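PDB 4WJB: putative amidohydrolase/peptidase from Burkholderia cenocepacia, which probably hydrolyses carbon-nitrogen bonds other than peptide bonds, as a zinc-dependent member of the peptidase M20 family. Local coordinates for residues I209-G214 against C389-S394; P17-D22 against A408-L413. All blocks are in the same frame, centred on the assembly; numbering follows the deposited sequence.

Interaction 1: I209-G214 against C389-S394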
loop_
_atom_site.group_PDB
_atom_site.type_symbol
_atom_site.label_atom_id
_atom_site.label_comp_id
_atom_site.label_asym_id
_atom_site.label_seq_id
_atom_site.Cartn_x
_atom_site.Cartn_y
_atom_site.Cartn_z
ATOM N N ILE A 209 19.383 -20.741 -5.605
ATOM C CA ILE A 209 20.590 -20.428 -6.367
ATOM C C ILE A 209 21.358 -21.691 -6.772
ATOM O O ILE A 209 21.735 -21.851 -7.934
ATOM C CB ILE A 209 21.520 -19.488 -5.575
ATOM C CG1 ILE A 209 20.856 -18.115 -5.417
ATOM C CG2 ILE A 209 22.880 -19.370 -6.257
ATOM C CD1 ILE A 209 21.682 -17.107 -4.655
ATOM N N LEU A 210 21.576 -22.587 -5.816
ATOM C CA LEU A 210 22.306 -23.820 -6.097
ATOM C C LEU A 210 21.507 -24.705 -7.041
ATOM O O LEU A 210 22.048 -25.236 -8.014
ATOM C CB LEU A 210 22.628 -24.575 -4.802
ATOM C CG LEU A 210 23.654 -23.904 -3.888
ATOM C CD1 LEU A 210 23.930 -24.754 -2.647
ATOM C CD2 LEU A 210 24.944 -23.631 -4.655
ATOM N N GLU A 211 20.213 -24.839 -6.762
ATOM C CA GLU A 211 19.350 -25.710 -7.549
ATOM C C GLU A 211 19.287 -25.275 -9.006
ATOM O O GLU A 211 19.378 -26.102 -9.911
ATOM C CB GLU A 211 17.940 -25.743 -6.961
ATOM C CG GLU A 211 17.012 -26.731 -7.646
ATOM C CD GLU A 211 15.553 -26.477 -7.321
ATOM O OE1 GLU A 211 15.198 -25.304 -7.070
ATOM O OE2 GLU A 211 14.763 -27.444 -7.317
ATOM N N ARG A 212 19.145 -23.975 -9.235
ATOM C CA ARG A 212 18.996 -23.469 -10.595
ATOM C C ARG A 212 20.328 -23.429 -11.339
ATOM O O ARG A 212 20.362 -23.500 -12.563
ATOM C CB ARG A 212 18.364 -22.077 -10.585
ATOM C CG ARG A 212 16.934 -22.063 -10.094
ATOM C CD ARG A 212 16.278 -20.720 -10.344
ATOM N NE ARG A 212 14.925 -20.677 -9.808
ATOM C CZ ARG A 212 14.070 -19.685 -10.035
ATOM N NH1 ARG A 212 14.427 -18.661 -10.797
ATOM N NH2 ARG A 212 12.855 -19.722 -9.508
ATOM N N ALA A 213 21.424 -23.309 -10.600
ATOM C CA ALA A 213 22.737 -23.274 -11.227
ATOM C C ALA A 213 23.240 -24.689 -11.491
ATOM O O ALA A 213 24.205 -24.885 -12.226
ATOM C CB ALA A 213 23.717 -22.508 -10.365
ATOM N N GLY A 214 22.572 -25.670 -10.896
ATOM C CA GLY A 214 22.950 -27.062 -11.061
ATOM C C GLY A 214 24.226 -27.395 -10.312
ATOM O O GLY A 214 25.013 -28.240 -10.745
ATOM N N CYS A 389 18.075 -26.867 -2.154
ATOM C CA CYS A 389 16.790 -27.416 -1.760
ATOM C C CYS A 389 15.812 -27.217 -2.904
ATOM O O CYS A 389 15.940 -26.269 -3.679
ATOM C CB CYS A 389 16.284 -26.784 -0.461
ATOM S SG CYS A 389 16.327 -24.983 -0.399
ATOM N N VAL A 390 14.861 -28.136 -3.027
ATOM C CA VAL A 390 13.900 -28.112 -4.124
ATOM C C VAL A 390 13.100 -26.817 -4.133
ATOM O O VAL A 390 12.501 -26.445 -3.123
ATOM C CB VAL A 390 12.932 -29.303 -4.042
ATOM C CG1 VAL A 390 12.025 -29.329 -5.260
ATOM C CG2 VAL A 390 13.710 -30.600 -3.924
ATOM N N ASP A 391 13.124 -26.128 -5.275
ATOM C CA ASP A 391 12.420 -24.857 -5.468
ATOM C C ASP A 391 12.909 -23.755 -4.525
ATOM O O ASP A 391 12.341 -22.665 -4.487
ATOM C CB ASP A 391 10.909 -25.051 -5.298
ATOM C CG ASP A 391 10.337 -26.059 -6.278
ATOM O OD1 ASP A 391 10.892 -26.191 -7.390
ATOM O OD2 ASP A 391 9.330 -26.717 -5.938
ATOM N N GLY A 392 13.964 -24.038 -3.771
ATOM C CA GLY A 392 14.480 -23.089 -2.801
ATOM C C GLY A 392 13.615 -22.969 -1.561
ATOM O O GLY A 392 13.858 -22.121 -0.701
ATOM N N LEU A 393 12.611 -23.835 -1.468
ATOM C CA LEU A 393 11.629 -23.774 -0.398
ATOM C C LEU A 393 12.220 -24.113 0.968
ATOM O O LEU A 393 12.974 -25.080 1.128
ATOM C CB LEU A 393 10.460 -24.711 -0.706
ATOM C CG LEU A 393 9.245 -24.623 0.217
ATOM C CD1 LEU A 393 8.644 -23.228 0.160
ATOM C CD2 LEU A 393 8.213 -25.676 -0.154
ATOM N N SER A 394 11.876 -23.290 1.951
ATOM C CA SER A 394 12.238 -23.566 3.338
ATOM C C SER A 394 11.246 -22.891 4.278
ATOM O O SER A 394 10.507 -21.979 3.874
ATOM C CB SER A 394 13.674 -23.110 3.640
ATOM O OG SER A 394 14.087 -23.533 4.933
HETATM O O HOH W 1 19.135 -24.158 -4.052
#

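Interaction 2: P17-D22 against A408-L413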
loop_
_atom_site.group_PDB
_atom_site.type_symbol
_atom_site.label_atom_id
_atom_site.label_comp_id
_atom_site.label_asym_id
_atom_site.label_seq_id
_atom_site.Cartn_x
_atom_site.Cartn_y
_atom_site.Cartn_z
ATOM N N PRO A 17 38.212 -41.047 4.127
ATOM C CA PRO A 17 36.938 -41.650 4.535
ATOM C C PRO A 17 35.750 -41.075 3.771
ATOM O O PRO A 17 35.864 -40.015 3.159
ATOM C CB PRO A 17 36.850 -41.306 6.024
ATOM C CG PRO A 17 37.618 -40.045 6.151
ATOM C CD PRO A 17 38.748 -40.146 5.164
ATOM N N ARG A 18 34.627 -41.784 3.805
ATOM C CA ARG A 18 33.415 -41.359 3.111
ATOM C C ARG A 18 32.208 -41.570 4.008
ATOM O O ARG A 18 32.169 -42.527 4.775
ATOM C CB ARG A 18 33.226 -42.130 1.800
ATOM C CG ARG A 18 34.304 -41.895 0.752
ATOM C CD ARG A 18 34.280 -40.465 0.238
ATOM N NE ARG A 18 32.985 -40.103 -0.336
ATOM C CZ ARG A 18 32.661 -40.259 -1.616
ATOM N NH1 ARG A 18 33.536 -40.776 -2.469
ATOM N NH2 ARG A 18 31.459 -39.895 -2.048
ATOM N N VAL A 19 31.217 -40.687 3.907
ATOM C CA VAL A 19 30.010 -40.849 4.709
ATOM C C VAL A 19 29.164 -42.004 4.173
ATOM O O VAL A 19 29.273 -42.381 3.004
ATOM C CB VAL A 19 29.156 -39.553 4.750
ATOM C CG1 VAL A 19 30.020 -38.358 5.124
ATOM C CG2 VAL A 19 28.472 -39.319 3.422
ATOM N N ASP A 20 28.348 -42.574 5.053
ATOM C CA ASP A 20 27.339 -43.563 4.689
ATOM C C ASP A 20 26.019 -42.836 4.422
ATOM O O ASP A 20 25.304 -42.481 5.359
ATOM C CB ASP A 20 27.176 -44.591 5.807
ATOM C CG ASP A 20 26.229 -45.726 5.446
ATOM O OD1 ASP A 20 25.340 -45.547 4.589
ATOM O OD2 ASP A 20 26.373 -46.813 6.046
ATOM N N GLY A 21 25.697 -42.640 3.148
ATOM C CA GLY A 21 24.536 -41.852 2.765
ATOM C C GLY A 21 23.211 -42.436 3.217
ATOM O O GLY A 21 22.312 -41.705 3.623
ATOM N N ASP A 22 23.086 -43.755 3.140
ATOM C CA ASP A 22 21.864 -44.424 3.568
ATOM C C ASP A 22 21.661 -44.295 5.076
ATOM O O ASP A 22 20.535 -44.123 5.543
ATOM C CB ASP A 22 21.896 -45.897 3.162
ATOM C CG ASP A 22 21.958 -46.078 1.659
ATOM O OD1 ASP A 22 21.355 -45.255 0.941
ATOM O OD2 ASP A 22 22.614 -47.034 1.197
ATOM N N ALA A 408 26.154 -35.540 -0.203
ATOM C CA ALA A 408 27.238 -34.688 -0.686
ATOM C C ALA A 408 27.622 -33.623 0.339
ATOM O O ALA A 408 28.805 -33.346 0.543
ATOM C CB ALA A 408 26.849 -34.040 -1.993
ATOM N N GLY A 409 26.622 -33.015 0.970
ATOM C CA GLY A 409 26.880 -32.011 1.987
ATOM C C GLY A 409 27.634 -32.621 3.151
ATOM O O GLY A 409 28.576 -32.029 3.687
ATOM N N ALA A 410 27.223 -33.826 3.530
ATOM C CA ALA A 410 27.834 -34.513 4.655
ATOM C C ALA A 410 29.261 -34.951 4.327
ATOM O O ALA A 410 30.133 -34.928 5.195
ATOM C CB ALA A 410 26.989 -35.703 5.064
ATOM N N ASP A 411 29.498 -35.342 3.078
ATOM C CA ASP A 411 30.835 -35.731 2.639
ATOM C C ASP A 411 31.806 -34.550 2.687
ATOM O O ASP A 411 32.956 -34.700 3.108
ATOM C CB ASP A 411 30.789 -36.313 1.226
ATOM C CG ASP A 411 30.894 -37.826 1.210
ATOM O OD1 ASP A 411 31.563 -38.392 2.102
ATOM O OD2 ASP A 411 30.317 -38.448 0.297
ATOM N N VAL A 412 31.337 -33.381 2.254
ATOM C CA VAL A 412 32.138 -32.161 2.315
ATOM C C VAL A 412 32.435 -31.787 3.773
ATOM O O VAL A 412 33.570 -31.447 4.110
ATOM C CB VAL A 412 31.431 -30.980 1.603
ATOM C CG1 VAL A 412 32.201 -29.683 1.817
ATOM C CG2 VAL A 412 31.277 -31.275 0.111
ATOM N N LEU A 413 31.420 -31.867 4.634
ATOM C CA LEU A 413 31.595 -31.594 6.064
ATOM C C LEU A 413 32.622 -32.538 6.685
ATOM O O LEU A 413 33.479 -32.120 7.466
ATOM C CB LEU A 413 30.269 -31.729 6.824
ATOM C CG LEU A 413 30.417 -31.424 8.325
ATOM C CD1 LEU A 413 30.701 -29.931 8.525
ATOM C CD2 LEU A 413 29.204 -31.857 9.140
HETATM O O HOH W 2 29.636 -41.044 0.559
#

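Interaction 1: I209-G214 against C389-S394
Glu211 reaches out from its short helix and sets its carboxylate against the backbone N-H of Asp391. OE2 takes the nearly straight bond, with Asp391 N 2.9 Å away at an N-H...O angle of 170°, and meets it on its syn side, 30° out of the carboxylate plane. OE1 lies equally near to Asp391 N, but the poor angle makes this second bond weak. With CG anti to the backbone N (chi1 -175°) and the chain extended beyond it, the glutamate spans two backbones whose closest CA atoms, those of Glu211 and Cys389, stand 6.6 Å apart. The close packing continues where OE2 comes within 3.4 Å of Val390 CA. In the receiving loop a type II turn over Val390 and Asp391, closed by Gly392 N to Cys389 O at 3.0 Å, overlaps a type I' turn over Asp391 and Gly392; glycine suits the positive phi at Gly392. Helix 209-213, soon after strand 198-204, is thereby tied to the loop that follows strand 382-387, two strands that pair in parallel in this M20-family protein. The helix itself ends in a Schellman motif with Gly214 at C-prime. Alongside the carboxylate contact a water joins the backbones more loosely, accepting from Glu211 N at 3.0 Å and weakly from Cys389 N. The outer side is looser still: Asp391 is exposed, its OD1 4.1 Å from Glu211 OE2, two like charges close enough that each might slightly raise the pKa of the other. Arg212 instead makes a cation-pi contact with Phe247 of the second subunit.

Interaction 2: P17-D22 against A408-L413
The carboxylate of Asp411, on the C-terminal helix 403-421, receives both backbone and side chain of the N-terminal loop 17-20 and so fastens the segment just ahead of helix 21-31. Its OD1 accepts Val19 N at 2.9 Å in an almost straight bond (177°), met on the syn side. Its OD2 takes Arg18 NH2 at 3.0 Å, the firm part of the salt bridge; NE adds two weak bonds, one to each oxygen. OD2 lies near the guanidinium plane, yet the arginine comes to it from above the carboxylate, the two planes being 63° apart. Arg18 manages this by folding back, bent at chi2 (-66°) and chi3. Val19 points its CB at the helix, and its branched side chain fits between loop and helix: CG1 lies 4.0 Å from CB of the small Ala410, CG2 3.6 Å from Asp411 CG. A water donates to Val19 O and to Asp411 OD2. Farther out, Leu358 touches both Arg18 and Asp411, Glu117 of helix 109-124 accepts Asp20 N, and Asp20 N-caps helix 21-31, its OD1 binding Arg23 N. With a cation and two other donors around one buried carboxylate, Asp411 is probably ionised, its charge balanced by Arg18.

In the fold
Interactions 1 and 2 do not touch: their centres lie 20 Å apart and their nearest atoms about 9 Å. Along the chain, 209-214 and 389-394 both fall between the two segments of interaction 2. Strand 382-387 connects them physically, since it leads into the turn of interaction 1 while its Ile385 packs against Val412 and Leu413 of helix 403-421. Interaction 1 lies outside the metal shell of His96, Asp107 and His203: the Cys389 side chain is about 11 Å from the zinc ion and about 8 Å from the His203 side chain. His395, a predicted ligand of a second zinc, directly follows Ser394. In interaction 2 the Ala410 side chain is about 12 Å from that of His203.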